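Local atomic coordinates of mitochondrial association factor 1 (Toxoplasma gondii, PDB entry 6BXS), a protein that is encoded at a Toxoplasma locus needed for manipulating host mitochondria and has a macro domain, a fold that in relatives binds ADP-ribose. Residues T34-P39 with G64-T69; T47-T52 with M167-A172; G51-F56 with K142-T147; R122-V127 with T147-L152; M184-T189 with L216-A221. One frame throughout, in Å; residues are numbered along the deposited sequence.

Contact 1: T34-P39 with G64-T69. With SO4 (sulfate ion), chain E.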
# COMPACT_ATOMS: atom_id res chain seq x y z
N THR A 34 -1.47 13.46 -4.18
CA THR A 34 -2.58 12.81 -4.87
C THR A 34 -3.68 12.42 -3.90
O THR A 34 -3.40 11.92 -2.81
CB THR A 34 -2.09 11.56 -5.62
OG1 THR A 34 -0.97 11.90 -6.44
CG2 THR A 34 -3.20 10.97 -6.49
N PRO A 35 -4.96 12.65 -4.27
CA PRO A 35 -6.04 12.21 -3.38
C PRO A 35 -6.03 10.70 -3.18
O PRO A 35 -5.73 9.96 -4.12
CB PRO A 35 -7.31 12.67 -4.11
CG PRO A 35 -6.86 13.74 -5.05
CD PRO A 35 -5.48 13.35 -5.46
N LEU A 36 -6.34 10.26 -1.97
CA LEU A 36 -6.38 8.84 -1.65
C LEU A 36 -7.42 8.13 -2.51
O LEU A 36 -7.16 7.06 -3.06
CB LEU A 36 -6.68 8.63 -0.17
CG LEU A 36 -5.53 8.85 0.82
CD1 LEU A 36 -4.83 10.18 0.60
CD2 LEU A 36 -6.05 8.76 2.24
N TYR A 37 -8.59 8.74 -2.62
CA TYR A 37 -9.69 8.16 -3.38
C TYR A 37 -10.45 9.24 -4.15
O TYR A 37 -10.59 10.37 -3.67
CB TYR A 37 -10.66 7.41 -2.46
CG TYR A 37 -10.05 6.19 -1.81
CD1 TYR A 37 -9.36 6.28 -0.61
CD2 TYR A 37 -10.17 4.93 -2.40
CE1 TYR A 37 -8.81 5.17 -0.01
CE2 TYR A 37 -9.62 3.81 -1.81
CZ TYR A 37 -8.94 3.93 -0.62
OH TYR A 37 -8.39 2.82 -0.03
N ASP A 38 -10.92 8.89 -5.33
CA ASP A 38 -11.67 9.83 -6.16
C ASP A 38 -13.15 9.77 -5.80
O ASP A 38 -13.66 8.70 -5.46
CB ASP A 38 -11.46 9.52 -7.64
CG ASP A 38 -9.99 9.51 -8.04
OD1 ASP A 38 -9.21 10.30 -7.45
OD2 ASP A 38 -9.61 8.72 -8.93
N PRO A 39 -13.85 10.92 -5.87
CA PRO A 39 -15.27 10.94 -5.51
C PRO A 39 -16.17 10.21 -6.51
O PRO A 39 -17.26 9.77 -6.14
CB PRO A 39 -15.60 12.44 -5.49
CG PRO A 39 -14.60 13.07 -6.38
CD PRO A 39 -13.35 12.26 -6.22
N GLY A 64 -1.35 9.63 8.20
CA GLY A 64 -2.19 10.63 8.83
C GLY A 64 -3.34 11.06 7.94
O GLY A 64 -4.44 11.32 8.42
N GLU A 65 -3.09 11.14 6.63
CA GLU A 65 -4.12 11.51 5.68
C GLU A 65 -5.19 10.43 5.59
O GLU A 65 -6.38 10.72 5.46
CB GLU A 65 -3.53 11.78 4.29
CG GLU A 65 -2.59 12.97 4.24
CD GLU A 65 -3.29 14.28 4.55
OE1 GLU A 65 -4.49 14.41 4.25
OE2 GLU A 65 -2.63 15.19 5.11
N PHE A 66 -4.75 9.17 5.66
CA PHE A 66 -5.67 8.04 5.68
C PHE A 66 -6.58 8.11 6.90
O PHE A 66 -7.79 7.93 6.80
CB PHE A 66 -4.90 6.71 5.68
CG PHE A 66 -5.07 5.91 4.42
CD1 PHE A 66 -6.26 5.26 4.15
CD2 PHE A 66 -4.03 5.79 3.51
CE1 PHE A 66 -6.42 4.51 3.00
CE2 PHE A 66 -4.18 5.05 2.36
CZ PHE A 66 -5.38 4.41 2.10
N ALA A 67 -5.98 8.36 8.06
CA ALA A 67 -6.74 8.46 9.30
C ALA A 67 -7.72 9.62 9.26
O ALA A 67 -8.89 9.46 9.62
CB ALA A 67 -5.79 8.62 10.47
N ASP A 68 -7.25 10.78 8.82
CA ASP A 68 -8.10 11.96 8.70
C ASP A 68 -9.30 11.70 7.79
O ASP A 68 -10.42 12.11 8.09
CB ASP A 68 -7.30 13.15 8.17
CG ASP A 68 -6.24 13.62 9.15
OD1 ASP A 68 -6.34 13.29 10.35
OD2 ASP A 68 -5.29 14.32 8.72
N THR A 69 -9.05 11.01 6.68
CA THR A 69 -10.10 10.69 5.72
C THR A 69 -11.13 9.74 6.31
O THR A 69 -12.33 9.93 6.14
CB THR A 69 -9.50 10.06 4.45
OG1 THR A 69 -8.57 10.96 3.85
CG2 THR A 69 -10.60 9.73 3.44
S SO4 E . -9.05 12.15 -0.09
O1 SO4 E . -9.59 12.00 1.26
O2 SO4 E . -7.59 12.19 -0.02
O3 SO4 E . -9.53 13.40 -0.68
O4 SO4 E . -9.47 11.03 -0.92
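Leu36, Tyr37 and Thr69 converge on a sulfate ion lodged between the loop after strand 19-24 and helix 61-76 of this macro domain. The anion, probably from the crystallisation liquor, illustrates how consecutive backbone amides hold an oxyanion. Leu36 N donates to sulfate O2 at 3.0 Å, and Tyr37 N to the neighbouring O4 at 3.0 Å, both nearly straight. On the helix side, Thr69 OG1 lies 3.0 Å from sulfate O1, yet its single proton also has the carbonyl oxygen of Glu65 within reach. Arg29 and His159 complete the grip, and the positive charge of the arginine should strengthen it.

Beneath this polar layer the contact turns apolar. The first torsion of Leu36 sets CG anti to the carbonyl carbon (chi1 -78°), and the CD2 branch reaches over one face of the Phe66 ring, 3.8 Å from its centroid and 16° off the normal. This is a CH-pi contact, displaced somewhat toward the rim. The same methyl also rests 3.5 Å from Phe66 CA, the backbone of the helix itself.

Tyr37 crosses Phe66 at about a right angle, while its hydroxyl bonds to the carbonyl of Val166 at the start of a central strand. Here the helix and loop meet ring to ring, with Phe66 CE1 near the plane of the tyrosine ring and 3.9 Å from Tyr37 CE1.

Contact 2: T47-T52 with M167-A172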
# COMPACT_ATOMS: atom_id res chain seq x y z
N THR A 47 -6.12 1.95 -2.29
CA THR A 47 -4.93 2.77 -2.04
C THR A 47 -4.09 2.16 -0.92
O THR A 47 -4.62 1.71 0.10
CB THR A 47 -5.32 4.21 -1.69
OG1 THR A 47 -6.12 4.75 -2.75
CG2 THR A 47 -4.08 5.07 -1.52
N VAL A 48 -2.78 2.16 -1.12
CA VAL A 48 -1.85 1.53 -0.19
C VAL A 48 -1.28 2.54 0.80
O VAL A 48 -0.54 3.45 0.43
CB VAL A 48 -0.68 0.86 -0.95
CG1 VAL A 48 0.39 0.36 0.02
CG2 VAL A 48 -1.20 -0.29 -1.80
N ASP A 49 -1.62 2.36 2.07
CA ASP A 49 -1.13 3.22 3.13
C ASP A 49 0.35 2.97 3.40
O ASP A 49 0.75 1.83 3.64
CB ASP A 49 -1.94 3.00 4.41
CG ASP A 49 -1.68 4.06 5.47
OD1 ASP A 49 -0.76 4.88 5.29
OD2 ASP A 49 -2.40 4.05 6.49
N ALA A 50 1.15 4.02 3.38
CA ALA A 50 2.54 3.92 3.81
C ALA A 50 2.57 3.78 5.33
O ALA A 50 2.61 4.77 6.06
CB ALA A 50 3.35 5.13 3.36
N GLY A 51 2.53 2.54 5.80
CA GLY A 51 2.31 2.24 7.20
C GLY A 51 3.50 2.47 8.10
O GLY A 51 4.63 2.67 7.64
N THR A 52 3.24 2.43 9.40
CA THR A 52 4.27 2.60 10.42
C THR A 52 4.71 1.24 10.95
O THR A 52 3.99 0.25 10.83
CB THR A 52 3.76 3.45 11.59
OG1 THR A 52 2.63 2.81 12.18
CG2 THR A 52 3.36 4.85 11.11
N MET A 167 -8.86 -0.73 1.22
CA MET A 167 -7.57 -0.08 1.43
C MET A 167 -6.52 -1.14 1.72
O MET A 167 -6.85 -2.25 2.14
CB MET A 167 -7.63 0.93 2.57
CG MET A 167 -7.92 0.33 3.94
SD MET A 167 -7.64 1.49 5.30
CE MET A 167 -5.85 1.57 5.35
N LEU A 168 -5.26 -0.79 1.49
CA LEU A 168 -4.15 -1.61 1.91
C LEU A 168 -3.25 -0.81 2.84
O LEU A 168 -3.30 0.42 2.87
CB LEU A 168 -3.35 -2.13 0.71
CG LEU A 168 -3.98 -3.29 -0.07
CD1 LEU A 168 -4.44 -2.83 -1.43
CD2 LEU A 168 -3.00 -4.45 -0.20
N TYR A 169 -2.43 -1.53 3.60
CA TYR A 169 -1.52 -0.95 4.58
C TYR A 169 -0.25 -1.79 4.53
O TYR A 169 -0.31 -3.01 4.65
CB TYR A 169 -2.16 -0.96 5.97
CG TYR A 169 -1.34 -0.33 7.09
CD1 TYR A 169 -0.20 -0.95 7.59
CD2 TYR A 169 -1.73 0.87 7.67
CE1 TYR A 169 0.53 -0.39 8.62
CE2 TYR A 169 -1.00 1.45 8.70
CZ TYR A 169 0.13 0.81 9.17
OH TYR A 169 0.86 1.37 10.20
N THR A 170 0.89 -1.14 4.32
CA THR A 170 2.15 -1.85 4.19
C THR A 170 3.28 -1.09 4.88
O THR A 170 3.22 0.13 5.04
CB THR A 170 2.52 -2.09 2.70
OG1 THR A 170 3.54 -3.08 2.61
CG2 THR A 170 2.99 -0.80 2.02
N VAL A 171 4.31 -1.83 5.28
CA VAL A 171 5.43 -1.28 6.04
C VAL A 171 6.71 -1.37 5.23
O VAL A 171 7.21 -2.46 4.96
CB VAL A 171 5.61 -2.02 7.38
CG1 VAL A 171 6.79 -1.45 8.16
CG2 VAL A 171 4.34 -1.94 8.21
N ALA A 172 7.24 -0.21 4.86
CA ALA A 172 8.42 -0.13 4.01
C ALA A 172 9.70 -0.16 4.84
O ALA A 172 9.70 0.25 6.00
CB ALA A 172 8.37 1.13 3.17
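The phenol oxygen of Tyr169 takes two bonds from Thr52, one from the backbone and one from the side chain. Thr52 N donates to Tyr169 OH at 2.7 Å, and Thr52 OG1 donates to the same Tyr169 OH at 3.0 Å; Phe56 O, further along the loop, is a third partner. Just before this junction run strands 47-50 and 167-170, parallel neighbours at the centre of the macro-domain sheet. Asp49 N to Leu168 O, at 2.7 Å, is one of the bonds of their pairing, and Gly51 N to Thr170 O, at 2.6 Å, continues the pattern toward the loop.

Tyr169 reaches forward because its CG stands anti to the backbone N (chi1 -178°). Its ring thereby slides under Gly51, whose CA sits over one face, 3.6 Å from the centroid, in a CH-pi contact. Asp49 runs alongside the ring, its carboxylate turned 76° from the ring plane and OD2 3.5 Å from Tyr169 CD2.

On the other face of the sheet, turned to helix 179-202, Val48 CG1 presses on Thr170 CG2 at 3.5 Å, tighter than a usual methyl contact, while Val48 CG2 lies against Leu168 CB. The chemistry is thus divided: aliphatic groups meet on the face of Val48, Leu168 and Thr170, and on that of Asp49 and Tyr169 a buried tyrosine hydroxyl, bonded to Thr52 and Phe56, ties the departing loop back to the neighbouring strand.

Contact 3: G51-F56 with K142-T147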
# COMPACT_ATOMS: atom_id res chain seq x y z
N GLY A 51 2.53 2.54 5.80
CA GLY A 51 2.31 2.24 7.20
C GLY A 51 3.50 2.47 8.10
O GLY A 51 4.63 2.67 7.64
N THR A 52 3.24 2.43 9.40
CA THR A 52 4.27 2.60 10.42
C THR A 52 4.71 1.24 10.95
O THR A 52 3.99 0.25 10.83
CB THR A 52 3.76 3.45 11.59
OG1 THR A 52 2.63 2.81 12.18
CG2 THR A 52 3.36 4.85 11.11
N TYR A 53 5.89 1.20 11.55
CA TYR A 53 6.43 -0.04 12.10
C TYR A 53 5.60 -0.53 13.29
O TYR A 53 5.65 -1.71 13.64
CB TYR A 53 7.89 0.17 12.51
CG TYR A 53 8.75 0.65 11.36
CD1 TYR A 53 8.94 -0.15 10.24
CD2 TYR A 53 9.36 1.90 11.39
CE1 TYR A 53 9.72 0.28 9.18
CE2 TYR A 53 10.14 2.34 10.33
CZ TYR A 53 10.31 1.52 9.23
OH TYR A 53 11.08 1.94 8.17
N GLY A 54 4.83 0.38 13.89
CA GLY A 54 3.94 0.03 14.98
C GLY A 54 2.56 -0.41 14.52
O GLY A 54 1.73 -0.81 15.33
N LEU A 55 2.32 -0.31 13.21
CA LEU A 55 1.11 -0.84 12.58
C LEU A 55 -0.19 -0.12 12.93
O LEU A 55 -1.26 -0.72 12.88
CB LEU A 55 0.95 -2.33 12.92
CG LEU A 55 2.15 -3.25 12.72
CD1 LEU A 55 1.77 -4.68 13.06
CD2 LEU A 55 2.68 -3.15 11.30
N PHE A 56 -0.11 1.17 13.27
CA PHE A 56 -1.32 1.95 13.55
C PHE A 56 -1.70 2.84 12.37
O PHE A 56 -0.84 3.25 11.59
CB PHE A 56 -1.12 2.83 14.79
CG PHE A 56 -0.22 4.00 14.56
CD1 PHE A 56 -0.73 5.20 14.09
CD2 PHE A 56 1.14 3.90 14.80
CE1 PHE A 56 0.11 6.28 13.87
CE2 PHE A 56 1.97 4.98 14.58
CZ PHE A 56 1.45 6.17 14.11
N LYS A 142 10.94 -2.88 12.25
CA LYS A 142 10.23 -4.14 12.49
C LYS A 142 8.92 -4.19 11.71
O LYS A 142 8.34 -3.16 11.37
CB LYS A 142 9.99 -4.33 13.99
CG LYS A 142 8.66 -3.80 14.51
CD LYS A 142 8.54 -4.02 16.02
CE LYS A 142 7.25 -3.42 16.57
NZ LYS A 142 7.22 -1.94 16.43
N ASN A 143 8.47 -5.41 11.43
CA ASN A 143 7.23 -5.67 10.69
C ASN A 143 7.31 -5.22 9.23
O ASN A 143 6.29 -4.98 8.59
CB ASN A 143 6.04 -5.00 11.36
CG ASN A 143 5.88 -5.40 12.81
OD1 ASN A 143 6.16 -6.54 13.18
ND2 ASN A 143 5.44 -4.47 13.64
N VAL A 144 8.53 -5.11 8.71
CA VAL A 144 8.73 -4.74 7.31
C VAL A 144 8.22 -5.86 6.40
O VAL A 144 8.44 -7.04 6.68
CB VAL A 144 10.21 -4.46 7.00
CG1 VAL A 144 10.43 -4.27 5.51
CG2 VAL A 144 10.69 -3.24 7.78
N GLY A 145 7.56 -5.48 5.32
CA GLY A 145 7.00 -6.44 4.38
C GLY A 145 5.60 -6.88 4.77
O GLY A 145 4.91 -7.53 4.00
N ALA A 146 5.18 -6.52 5.98
CA ALA A 146 3.83 -6.83 6.45
C ALA A 146 2.82 -6.06 5.61
O ALA A 146 2.90 -4.83 5.50
CB ALA A 146 3.68 -6.48 7.92
N THR A 147 1.87 -6.78 5.03
CA THR A 147 0.86 -6.18 4.16
C THR A 147 -0.54 -6.57 4.62
O THR A 147 -0.83 -7.75 4.83
CB THR A 147 1.05 -6.61 2.69
OG1 THR A 147 2.37 -6.24 2.25
CG2 THR A 147 0.01 -5.95 1.80
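Tyr53 O receives two donors from adjacent residues, Asn143 and Lys142, where two turn-forming loops of the macro domain meet: a type I turn from Thr52 to Leu55 and a type II turn from Asn143 to Ala146. The inner half of the contact is close-packed. Asn143 ND2 donates to Tyr53 O at 2.8 Å, nearly in line with the carbonyl although the N-H is bent to 140°. The asparagine side chain crosses that of Leu55 at about a right angle, so that Leu55 CG lies 3.6 Å from Asn143 ND2 and Leu55 CD2 touches Asn143 CB at 3.8 Å. Leu98 of helix 83-103 also packs on this asparagine.

Beside them the Tyr53 ring lies alongside Val144, with CE1 3.9 Å from Val144 CG2, and the carbonyl oxygen of Lys142 sits at the ring edge, 3.3 Å from Tyr53 CD1. The phenol hydroxyl reaches past this contact to Ala172 O, linking the turn to the loop that follows strand 166-170.

The outer half is different. Lys142 is exposed; its chain is extended at the two middle torsions and bends at the last (chi4 -65°), bringing NZ to 3.2 Å from Tyr53 O. This ammonium approaches from above the carbonyl plane, 63° out of it, and brushes past Gly54.

One carbonyl therefore serves both zones. The amide pins it from the packed side, and the lysine charge, on the solvent side, would probably polarise it further.

Contact 4: R122-V127 with T147-L152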
# COMPACT_ATOMS: atom_id res chain seq x y z
N ARG A 122 -13.98 -6.29 7.16
CA ARG A 122 -13.19 -7.51 7.13
C ARG A 122 -11.73 -7.14 6.91
O ARG A 122 -11.43 -6.17 6.22
CB ARG A 122 -13.69 -8.46 6.05
CG ARG A 122 -13.27 -9.90 6.26
CD ARG A 122 -14.29 -10.85 5.70
NE ARG A 122 -14.06 -12.23 6.14
CZ ARG A 122 -14.83 -12.91 6.98
NH1 ARG A 122 -15.92 -12.38 7.51
NH2 ARG A 122 -14.50 -14.16 7.30
N SER A 123 -10.83 -7.92 7.50
CA SER A 123 -9.40 -7.60 7.48
C SER A 123 -8.55 -8.79 7.09
O SER A 123 -8.77 -9.91 7.57
CB SER A 123 -8.97 -7.07 8.85
OG SER A 123 -9.72 -5.92 9.21
N PHE A 124 -7.58 -8.54 6.23
CA PHE A 124 -6.70 -9.58 5.70
C PHE A 124 -5.25 -9.21 5.94
O PHE A 124 -4.93 -8.05 6.18
CB PHE A 124 -6.94 -9.78 4.20
CG PHE A 124 -8.36 -10.12 3.84
CD1 PHE A 124 -9.34 -9.13 3.81
CD2 PHE A 124 -8.72 -11.42 3.52
CE1 PHE A 124 -10.65 -9.45 3.48
CE2 PHE A 124 -10.02 -11.73 3.19
CZ PHE A 124 -10.99 -10.75 3.17
N ALA A 125 -4.37 -10.20 5.85
CA ALA A 125 -2.93 -9.95 5.92
C ALA A 125 -2.17 -10.98 5.08
O ALA A 125 -2.68 -12.06 4.79
CB ALA A 125 -2.45 -9.98 7.35
N TYR A 126 -0.95 -10.62 4.69
CA TYR A 126 -0.15 -11.44 3.80
C TYR A 126 1.31 -10.99 3.89
O TYR A 126 1.59 -9.80 3.84
CB TYR A 126 -0.67 -11.32 2.36
CG TYR A 126 0.10 -12.09 1.30
CD1 TYR A 126 1.32 -11.63 0.83
CD2 TYR A 126 -0.42 -13.25 0.75
CE1 TYR A 126 2.02 -12.33 -0.15
CE2 TYR A 126 0.26 -13.95 -0.23
CZ TYR A 126 1.49 -13.48 -0.67
OH TYR A 126 2.17 -14.18 -1.65
N VAL A 127 2.21 -11.95 4.05
CA VAL A 127 3.64 -11.67 3.96
C VAL A 127 4.31 -12.64 2.99
O VAL A 127 4.07 -13.84 3.03
CB VAL A 127 4.35 -11.77 5.34
CG1 VAL A 127 4.02 -10.57 6.19
CG2 VAL A 127 3.98 -13.07 6.05
N THR A 147 1.87 -6.78 5.03
CA THR A 147 0.86 -6.18 4.16
C THR A 147 -0.54 -6.57 4.62
O THR A 147 -0.83 -7.75 4.83
CB THR A 147 1.05 -6.61 2.69
OG1 THR A 147 2.37 -6.24 2.25
CG2 THR A 147 0.01 -5.95 1.80
N PHE A 148 -1.39 -5.57 4.77
CA PHE A 148 -2.76 -5.77 5.21
C PHE A 148 -3.74 -5.24 4.17
O PHE A 148 -3.44 -4.29 3.45
CB PHE A 148 -3.00 -5.09 6.56
CG PHE A 148 -1.96 -5.43 7.59
CD1 PHE A 148 -0.82 -4.65 7.73
CD2 PHE A 148 -2.12 -6.52 8.42
CE1 PHE A 148 0.14 -4.97 8.67
CE2 PHE A 148 -1.17 -6.84 9.37
CZ PHE A 148 -0.04 -6.06 9.49
N LEU A 149 -4.91 -5.87 4.09
CA LEU A 149 -5.98 -5.44 3.21
C LEU A 149 -7.28 -5.38 4.01
O LEU A 149 -7.66 -6.36 4.65
CB LEU A 149 -6.11 -6.38 2.01
CG LEU A 149 -6.98 -5.92 0.83
CD1 LEU A 149 -6.56 -6.65 -0.44
CD2 LEU A 149 -8.46 -6.14 1.10
N HIS A 150 -7.96 -4.24 3.96
CA HIS A 150 -9.18 -4.04 4.74
C HIS A 150 -10.37 -3.66 3.86
O HIS A 150 -10.26 -2.77 3.02
CB HIS A 150 -8.98 -2.94 5.79
CG HIS A 150 -7.83 -3.18 6.71
ND1 HIS A 150 -7.90 -4.06 7.78
CD2 HIS A 150 -6.59 -2.64 6.75
CE1 HIS A 150 -6.74 -4.05 8.42
NE2 HIS A 150 -5.93 -3.20 7.81
N ILE A 151 -11.48 -4.35 4.06
CA ILE A 151 -12.76 -3.90 3.52
C ILE A 151 -13.39 -2.97 4.55
O ILE A 151 -13.72 -3.39 5.65
CB ILE A 151 -13.71 -5.07 3.21
CG1 ILE A 151 -13.04 -6.07 2.28
CG2 ILE A 151 -15.01 -4.54 2.60
CD1 ILE A 151 -13.88 -7.28 1.95
N LEU A 152 -13.54 -1.70 4.19
CA LEU A 152 -14.08 -0.70 5.10
C LEU A 152 -15.60 -0.78 5.18
O LEU A 152 -16.26 -1.14 4.20
CB LEU A 152 -13.66 0.70 4.65
CG LEU A 152 -12.16 0.98 4.62
CD1 LEU A 152 -11.90 2.34 4.00
CD2 LEU A 152 -11.56 0.91 6.02
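Ser123 and His150 take nearly the same first torsion, CG of the histidine (chi1 -56°) and OG of the serine (chi1 -58°) each standing anti to its own carbonyl carbon. From facing positions on two antiparallel strands, a non-hydrogen-bonded pair, they lean together until Ser123 OG lies 3.0 Å from His150 ND1, in the plane of the imidazole ring and at its edge. Either atom could be the donor. The far nitrogen of the ring, NE2, bonds to Gln94 of helix 83-103, and Ser123 OG also meets Ser113 OG, so this buried polar pair is tied down at both ends.

Further along the same face, Ala125 CB touches the Phe148 ring at CD2, 3.6 Å away. Between these pairs the backbones bond repeatedly: Phe124 N donates to Leu149 O at 2.7 Å, and Leu149 N returns a bond to Phe124 O at 3.0 Å.

On the opposite face the middle of the pairing is apolar. Phe124 and Leu149 lie side by side, pointing the same way, with their CB atoms 4.1 Å apart. The Phe124 ring turns its edge to Leu149 O, which lies 3.3 Å from CD1, and touches Ile151 CD1 at CE1. Tyr200 of helix 179-202 packs on the cluster, meeting the Phe124 ring edge to face.

Such a pairing, sandwiched between helices 83-103 and 179-202, belongs to the antiparallel flank of the mixed sheet in this three-layered alpha/beta/alpha macro domain.

Contact 5: M184-T189 with L216-A221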
# COMPACT_ATOMS: atom_id res chain seq x y z
N MET A 184 16.24 -6.05 -0.80
CA MET A 184 15.60 -7.32 -0.52
C MET A 184 14.27 -7.13 0.21
O MET A 184 13.28 -7.78 -0.10
CB MET A 184 16.54 -8.20 0.30
CG MET A 184 16.27 -9.69 0.20
SD MET A 184 17.65 -10.66 0.84
CE MET A 184 18.95 -10.31 -0.35
N ALA A 185 14.25 -6.21 1.18
CA ALA A 185 13.04 -5.92 1.95
C ALA A 185 12.00 -5.22 1.08
O ALA A 185 10.80 -5.45 1.21
CB ALA A 185 13.38 -5.06 3.17
N TYR A 186 12.47 -4.35 0.19
CA TYR A 186 11.59 -3.59 -0.70
C TYR A 186 10.86 -4.51 -1.67
O TYR A 186 9.66 -4.35 -1.92
CB TYR A 186 12.38 -2.53 -1.48
CG TYR A 186 11.60 -1.27 -1.78
CD1 TYR A 186 10.53 -1.28 -2.68
CD2 TYR A 186 11.93 -0.07 -1.17
CE1 TYR A 186 9.82 -0.12 -2.95
CE2 TYR A 186 11.22 1.09 -1.44
CZ TYR A 186 10.17 1.06 -2.33
OH TYR A 186 9.47 2.22 -2.60
N LYS A 187 11.58 -5.48 -2.22
CA LYS A 187 10.98 -6.46 -3.12
C LYS A 187 9.97 -7.33 -2.39
O LYS A 187 8.89 -7.61 -2.91
CB LYS A 187 12.06 -7.34 -3.75
CG LYS A 187 13.02 -6.60 -4.66
CD LYS A 187 14.23 -7.45 -4.98
CE LYS A 187 15.25 -6.68 -5.80
NZ LYS A 187 16.62 -7.24 -5.68
N ALA A 188 10.33 -7.75 -1.18
CA ALA A 188 9.44 -8.53 -0.33
C ALA A 188 8.15 -7.76 -0.05
O ALA A 188 7.06 -8.34 -0.00
CB ALA A 188 10.13 -8.88 0.97
N THR A 189 8.28 -6.45 0.14
CA THR A 189 7.14 -5.60 0.42
C THR A 189 6.21 -5.50 -0.79
O THR A 189 4.99 -5.60 -0.66
CB THR A 189 7.59 -4.18 0.83
OG1 THR A 189 8.42 -4.26 2.00
CG2 THR A 189 6.39 -3.29 1.13
N LEU A 216 -0.48 3.53 -5.37
CA LEU A 216 0.71 3.41 -4.53
C LEU A 216 1.41 4.74 -4.29
O LEU A 216 1.48 5.57 -5.19
CB LEU A 216 1.70 2.44 -5.17
CG LEU A 216 1.22 1.02 -5.44
CD1 LEU A 216 2.13 0.31 -6.42
CD2 LEU A 216 1.13 0.26 -4.14
N PRO A 217 1.92 4.95 -3.07
CA PRO A 217 2.90 6.03 -2.87
C PRO A 217 4.29 5.52 -3.22
O PRO A 217 4.44 4.34 -3.53
CB PRO A 217 2.78 6.33 -1.38
CG PRO A 217 2.46 5.01 -0.78
CD PRO A 217 1.58 4.30 -1.79
N LEU A 218 5.30 6.39 -3.17
CA LEU A 218 6.68 5.93 -3.23
C LEU A 218 7.07 5.45 -1.84
O LEU A 218 7.42 6.26 -0.98
CB LEU A 218 7.62 7.02 -3.72
CG LEU A 218 9.09 6.61 -3.80
CD1 LEU A 218 9.33 5.64 -4.95
CD2 LEU A 218 9.98 7.84 -3.92
N LEU A 219 7.00 4.14 -1.63
CA LEU A 219 7.27 3.57 -0.32
C LEU A 219 8.70 3.83 0.13
O LEU A 219 9.63 3.83 -0.68
CB LEU A 219 6.98 2.06 -0.34
CG LEU A 219 5.50 1.71 -0.51
CD1 LEU A 219 5.34 0.27 -0.97
CD2 LEU A 219 4.75 1.93 0.80
N GLY A 220 8.87 4.06 1.43
CA GLY A 220 10.18 4.31 2.00
C GLY A 220 10.57 5.78 1.93
O GLY A 220 11.61 6.17 2.47
N ALA A 221 9.74 6.59 1.28
CA ALA A 221 10.01 8.02 1.16
C ALA A 221 9.60 8.76 2.44
O ALA A 221 9.18 8.14 3.41
CB ALA A 221 9.28 8.60 -0.04
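Tyr186 and Leu219 carry most of this contact, with Thr189 filling in beside them. The tyrosine, on helix 179-202, reaches with the far end of its ring the loop that follows strand 213-216, and its hydroxyl donates to Leu219 O at the short distance of 2.5 Å. The donor is tilted 30° from the carbonyl plane, and the accepting oxygen lies close to the plane of the phenol ring, at its edge. A first torsion of -148°, well short of fully anti, swings the ring into this position.

Leu219 answers with its own side chain. Its CB, facing the helix, lies 3.4 Å from Tyr186 OH and 3.9 Å from Tyr186 CZ, and the two side chains cross at an oblique angle. Farther out, Leu219 CD1 comes to 4.3 Å from the methyl CG2 of Thr189. That methyl is offered to the loop while the hydroxyl of the same residue turns back, Thr189 OG1 donating to Ala185 O at 2.8 Å. Ala185 O also takes the helical N-H of Thr189, the two donors arriving from opposite faces of its plane.

The loop bends through a type II turn from Leu218 to Ala221, with Gly220 at a positive phi of 87°. Ala236 and Ala240 of helix 230-248 pack on Tyr186 as well. A glycine-bearing turn between a central strand and the next helix is in the place where macro domains commonly form part of their ADP-ribose pocket.

Overall arrangement
Contacts 2 and 4 lie in the one central sheet and join through the neighbouring strands 166-170 and 147-152; both are mainly backbone-bonded, but the first pairing is parallel and the second antiparallel. Contact 3 shares Gly51 and Thr52 with contact 2 and Thr147 with contact 4; it alone is only partly buried, the other four being buried, and side-chain donors do the work of the strand bonds. Contacts 1 and 5 lie on opposite sides of the chain's centre, each setting a loop against a helix: contact 1 holds an anion, contact 5 a single phenol-to-carbonyl bond. Both touch contact 2, whose centre is about 4 Å from that of the chain.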